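Local structure of LbaCas13a H328A (C2c2) (Lachnospiraceae bacterium NK4A179, 5WLH) at residues Arg304-Tyr309 and Glu434-Asp439. The protein is a CRISPR-Cas13a nuclease that binds a guide crRNA and, as its family does, probably uses it to recognise and cleave target RNA. Numbering follows the deposited sequence.
Sequences RLVVLY and EKIWKD. With nucleotides of chain B.
Between segments 304-309 and 434-439, helices 292-311 and 429-458 come closest at Val306 and Trp437, whose CA atoms lie 6.6 Å apart. The valine aims its CB at the second helix and makes the contact with one methyl: CG2 lies 4.1 Å from Trp437 CE3, near the indole plane, and so meets an edge of the ring rather than a face. The same methyl touches Ile436 CG2 at 4.2 Å, fitting against both neighbours on the helix. Trp437 places its indole there with CG anti to the backbone N (chi1 172°), and Arg303, one residue before Arg304, makes a cation-pi contact with the indole and a salt bridge with Glu434. This is buried apolar helix-helix packing within the helical protein that holds the pre-crRNA, and helix 429-458 also carries lysines to the RNA backbone. Lys435 donates from NZ to OP2 of G5 of chain B at 2.6 Å. Just under one turn further on, Lys438 turns its end at chi4 (85°) and gives NZ to OP1 of A3 of chain B at 2.5 Å, its CE 3.6 Å from OP1 of A4 of chain B. A leucine in place of Lys438 would probably leave the A3 phosphate without this charged donor.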
loop_
_atom_site.group_PDB
_atom_site.type_symbol
_atom_site.label_atom_id
_atom_site.label_comp_id
_atom_site.label_asym_id
_atom_site.label_seq_id
_atom_site.Cartn_x
_atom_site.Cartn_y
_atom_site.Cartn_z
ATOM N N ARG A 304 -36.031 5.031 -0.532
ATOM C CA ARG A 304 -37.189 4.823 0.340
ATOM C C ARG A 304 -36.919 3.727 1.362
ATOM O O ARG A 304 -37.380 3.805 2.508
ATOM C CB ARG A 304 -38.425 4.484 -0.494
ATOM C CG ARG A 304 -38.990 5.689 -1.212
ATOM C CD ARG A 304 -40.418 5.424 -1.665
ATOM N NE ARG A 304 -40.872 6.429 -2.620
ATOM C CZ ARG A 304 -40.814 6.272 -3.934
ATOM N NH1 ARG A 304 -40.318 5.147 -4.441
ATOM N NH2 ARG A 304 -41.257 7.231 -4.738
ATOM N N LEU A 305 -36.179 2.689 0.973
ATOM C CA LEU A 305 -35.834 1.658 1.945
ATOM C C LEU A 305 -34.994 2.236 3.076
ATOM O O LEU A 305 -35.187 1.880 4.243
ATOM C CB LEU A 305 -35.092 0.511 1.275
ATOM C CG LEU A 305 -35.955 -0.373 0.380
ATOM C CD1 LEU A 305 -35.087 -1.402 -0.331
ATOM C CD2 LEU A 305 -37.015 -1.082 1.193
ATOM N N VAL A 306 -34.040 3.112 2.747
ATOM C CA VAL A 306 -33.228 3.738 3.791
ATOM C C VAL A 306 -34.103 4.614 4.676
ATOM O O VAL A 306 -33.993 4.596 5.910
ATOM C CB VAL A 306 -32.085 4.556 3.168
ATOM C CG1 VAL A 306 -31.316 5.324 4.255
ATOM C CG2 VAL A 306 -31.152 3.658 2.368
ATOM N N VAL A 307 -34.978 5.408 4.058
ATOM C CA VAL A 307 -35.850 6.266 4.854
ATOM C C VAL A 307 -36.733 5.417 5.763
ATOM O O VAL A 307 -36.889 5.711 6.959
ATOM C CB VAL A 307 -36.681 7.181 3.937
ATOM C CG1 VAL A 307 -37.797 7.876 4.753
ATOM C CG2 VAL A 307 -35.771 8.209 3.240
ATOM N N LEU A 308 -37.314 4.344 5.216
ATOM C CA LEU A 308 -38.136 3.441 6.018
ATOM C C LEU A 308 -37.357 2.882 7.200
ATOM O O LEU A 308 -37.862 2.833 8.329
ATOM C CB LEU A 308 -38.664 2.297 5.158
ATOM C CG LEU A 308 -39.207 1.113 5.953
ATOM C CD1 LEU A 308 -40.517 1.499 6.638
ATOM C CD2 LEU A 308 -39.391 -0.123 5.071
ATOM N N TYR A 309 -36.126 2.439 6.951
ATOM C CA TYR A 309 -35.358 1.769 7.990
ATOM C C TYR A 309 -35.141 2.671 9.191
ATOM O O TYR A 309 -35.310 2.244 10.344
ATOM C CB TYR A 309 -34.018 1.308 7.417
ATOM C CG TYR A 309 -33.276 0.322 8.286
ATOM C CD1 TYR A 309 -32.469 0.753 9.337
ATOM C CD2 TYR A 309 -33.367 -1.039 8.044
ATOM C CE1 TYR A 309 -31.768 -0.157 10.111
ATOM C CE2 TYR A 309 -32.679 -1.958 8.822
ATOM C CZ TYR A 309 -31.895 -1.505 9.861
ATOM O OH TYR A 309 -31.211 -2.426 10.610
ATOM N N GLU A 434 -27.448 8.567 6.363
ATOM C CA GLU A 434 -26.658 8.990 5.216
ATOM C C GLU A 434 -25.382 8.167 5.074
ATOM O O GLU A 434 -24.952 7.904 3.948
ATOM C CB GLU A 434 -26.377 10.483 5.312
ATOM C CG GLU A 434 -27.691 11.296 5.312
ATOM C CD GLU A 434 -28.765 10.647 4.449
ATOM O OE1 GLU A 434 -29.853 10.324 4.983
ATOM O OE2 GLU A 434 -28.518 10.439 3.233
ATOM N N LYS A 435 -24.790 7.707 6.182
ATOM C CA LYS A 435 -23.699 6.746 6.041
ATOM C C LYS A 435 -24.180 5.484 5.341
ATOM O O LYS A 435 -23.493 4.955 4.462
ATOM C CB LYS A 435 -23.121 6.378 7.401
ATOM C CG LYS A 435 -22.135 7.379 7.942
ATOM C CD LYS A 435 -20.913 7.464 7.039
ATOM C CE LYS A 435 -19.934 8.478 7.605
ATOM N NZ LYS A 435 -18.852 8.812 6.645
ATOM N N ILE A 436 -25.359 4.982 5.727
ATOM C CA ILE A 436 -25.889 3.757 5.124
ATOM C C ILE A 436 -26.258 3.991 3.660
ATOM O O ILE A 436 -26.023 3.129 2.804
ATOM C CB ILE A 436 -27.085 3.223 5.942
ATOM C CG1 ILE A 436 -26.600 2.220 6.997
ATOM C CG2 ILE A 436 -28.115 2.543 5.055
ATOM C CD1 ILE A 436 -25.562 2.797 7.949
ATOM N N TRP A 437 -26.862 5.140 3.355
ATOM C CA TRP A 437 -27.159 5.488 1.966
ATOM C C TRP A 437 -25.902 5.419 1.107
ATOM O O TRP A 437 -25.884 4.773 0.051
ATOM C CB TRP A 437 -27.773 6.891 1.916
ATOM C CG TRP A 437 -27.986 7.518 0.544
ATOM C CD1 TRP A 437 -27.428 8.668 0.089
ATOM C CD2 TRP A 437 -28.854 7.055 -0.508
ATOM N NE1 TRP A 437 -27.871 8.948 -1.183
ATOM C CE2 TRP A 437 -28.758 7.982 -1.567
ATOM C CE3 TRP A 437 -29.707 5.961 -0.653
ATOM C CZ2 TRP A 437 -29.473 7.834 -2.772
ATOM C CZ3 TRP A 437 -30.417 5.814 -1.858
ATOM C CH2 TRP A 437 -30.291 6.746 -2.891
ATOM N N LYS A 438 -24.832 6.075 1.555
ATOM C CA LYS A 438 -23.598 6.025 0.783
ATOM C C LYS A 438 -23.002 4.622 0.784
ATOM O O LYS A 438 -22.295 4.257 -0.163
ATOM C CB LYS A 438 -22.591 7.023 1.321
ATOM C CG LYS A 438 -23.016 8.483 1.122
ATOM C CD LYS A 438 -21.953 9.423 1.645
ATOM C CE LYS A 438 -22.378 10.884 1.500
ATOM N NZ LYS A 438 -23.203 11.287 2.677
ATOM N N ASP A 439 -23.255 3.850 1.848
ATOM C CA ASP A 439 -22.817 2.457 1.940
ATOM C C ASP A 439 -23.514 1.591 0.896
ATOM O O ASP A 439 -22.891 0.710 0.279
ATOM C CB ASP A 439 -23.107 1.964 3.366
ATOM C CG ASP A 439 -22.423 0.666 3.729
ATOM O OD1 ASP A 439 -21.649 0.079 2.920
ATOM O OD2 ASP A 439 -22.674 0.232 4.889
ATOM P P G B 5 -15.800 10.639 7.764
ATOM O OP1 G B 5 -15.004 9.431 7.412
ATOM O OP2 G B 5 -17.280 10.537 7.876
ATOM O "O5'" G B 5 -15.289 11.215 9.142
ATOM C "C5'" G B 5 -13.914 11.441 9.389
ATOM C "C4'" G B 5 -13.742 12.075 10.749
ATOM O "O4'" G B 5 -14.325 13.407 10.726
ATOM C "C3'" G B 5 -14.464 11.383 11.899
ATOM O "O3'" G B 5 -13.747 10.275 12.419
ATOM C "C2'" G B 5 -14.613 12.512 12.912
ATOM O "O2'" G B 5 -13.374 12.735 13.570
ATOM C "C1'" G B 5 -14.905 13.698 11.989
ATOM N N9 G B 5 -16.354 13.873 11.787
ATOM C C8 G B 5 -17.130 13.298 10.808
ATOM N N7 G B 5 -18.394 13.640 10.873
ATOM C C5 G B 5 -18.446 14.496 11.968
ATOM C C6 G B 5 -19.556 15.177 12.531
ATOM O O6 G B 5 -20.732 15.143 12.150
ATOM N N1 G B 5 -19.172 15.928 13.637
ATOM C C2 G B 5 -17.888 16.014 14.133
ATOM N N2 G B 5 -17.708 16.795 15.204
ATOM N N3 G B 5 -16.833 15.379 13.625
ATOM C C4 G B 5 -17.202 14.642 12.551
ATOM P P A B 4 -19.493 12.914 3.837
ATOM O OP1 A B 4 -19.282 11.600 3.155
ATOM O OP2 A B 4 -20.708 13.151 4.660
ATOM O "O5'" A B 4 -18.249 13.195 4.781
ATOM C "C5'" A B 4 -16.926 13.124 4.276
ATOM C "C4'" A B 4 -15.957 13.643 5.296
ATOM O "O4'" A B 4 -16.232 15.040 5.559
ATOM C "C3'" A B 4 -16.048 12.991 6.660
ATOM O "O3'" A B 4 -15.355 11.762 6.713
ATOM C "C2'" A B 4 -15.467 14.058 7.574
ATOM O "O2'" A B 4 -14.051 14.101 7.455
ATOM C "C1'" A B 4 -16.022 15.322 6.926
ATOM N N9 A B 4 -17.315 15.727 7.506
ATOM C C8 A B 4 -18.585 15.558 7.010
ATOM N N7 A B 4 -19.517 16.077 7.781
ATOM C C5 A B 4 -18.804 16.633 8.837
ATOM C C6 A B 4 -19.181 17.330 10.008
ATOM N N6 A B 4 -20.440 17.626 10.336
ATOM N N1 A B 4 -18.194 17.739 10.833
ATOM C C2 A B 4 -16.923 17.458 10.531
ATOM N N3 A B 4 -16.450 16.807 9.468
ATOM C C4 A B 4 -17.447 16.417 8.673
ATOM P P A B 3 -24.012 14.941 1.341
ATOM O OP1 A B 3 -23.720 13.727 2.149
ATOM O OP2 A B 3 -25.224 15.755 1.612
ATOM O "O5'" A B 3 -22.809 15.971 1.414
ATOM C "C5'" A B 3 -21.959 15.983 2.520
ATOM C "C4'" A B 3 -20.530 16.079 2.077
ATOM O "O4'" A B 3 -20.144 17.477 2.079
ATOM C "C3'" A B 3 -19.569 15.399 3.036
ATOM O "O3'" A B 3 -19.369 14.036 2.703
ATOM C "C2'" A B 3 -18.329 16.262 2.960
ATOM O "O2'" A B 3 -17.612 15.979 1.768
ATOM C "C1'" A B 3 -18.958 17.646 2.804
ATOM N N9 A B 3 -19.338 18.250 4.092
ATOM C C8 A B 3 -20.617 18.599 4.495
ATOM N N7 A B 3 -20.662 19.149 5.687
ATOM C C5 A B 3 -19.328 19.158 6.092
ATOM C C6 A B 3 -18.695 19.628 7.255
ATOM N N6 A B 3 -19.370 20.168 8.274
ATOM N N1 A B 3 -17.348 19.510 7.351
ATOM C C2 A B 3 -16.689 18.959 6.322
ATOM N N3 A B 3 -17.178 18.487 5.176
ATOM C C4 A B 3 -18.509 18.618 5.121
#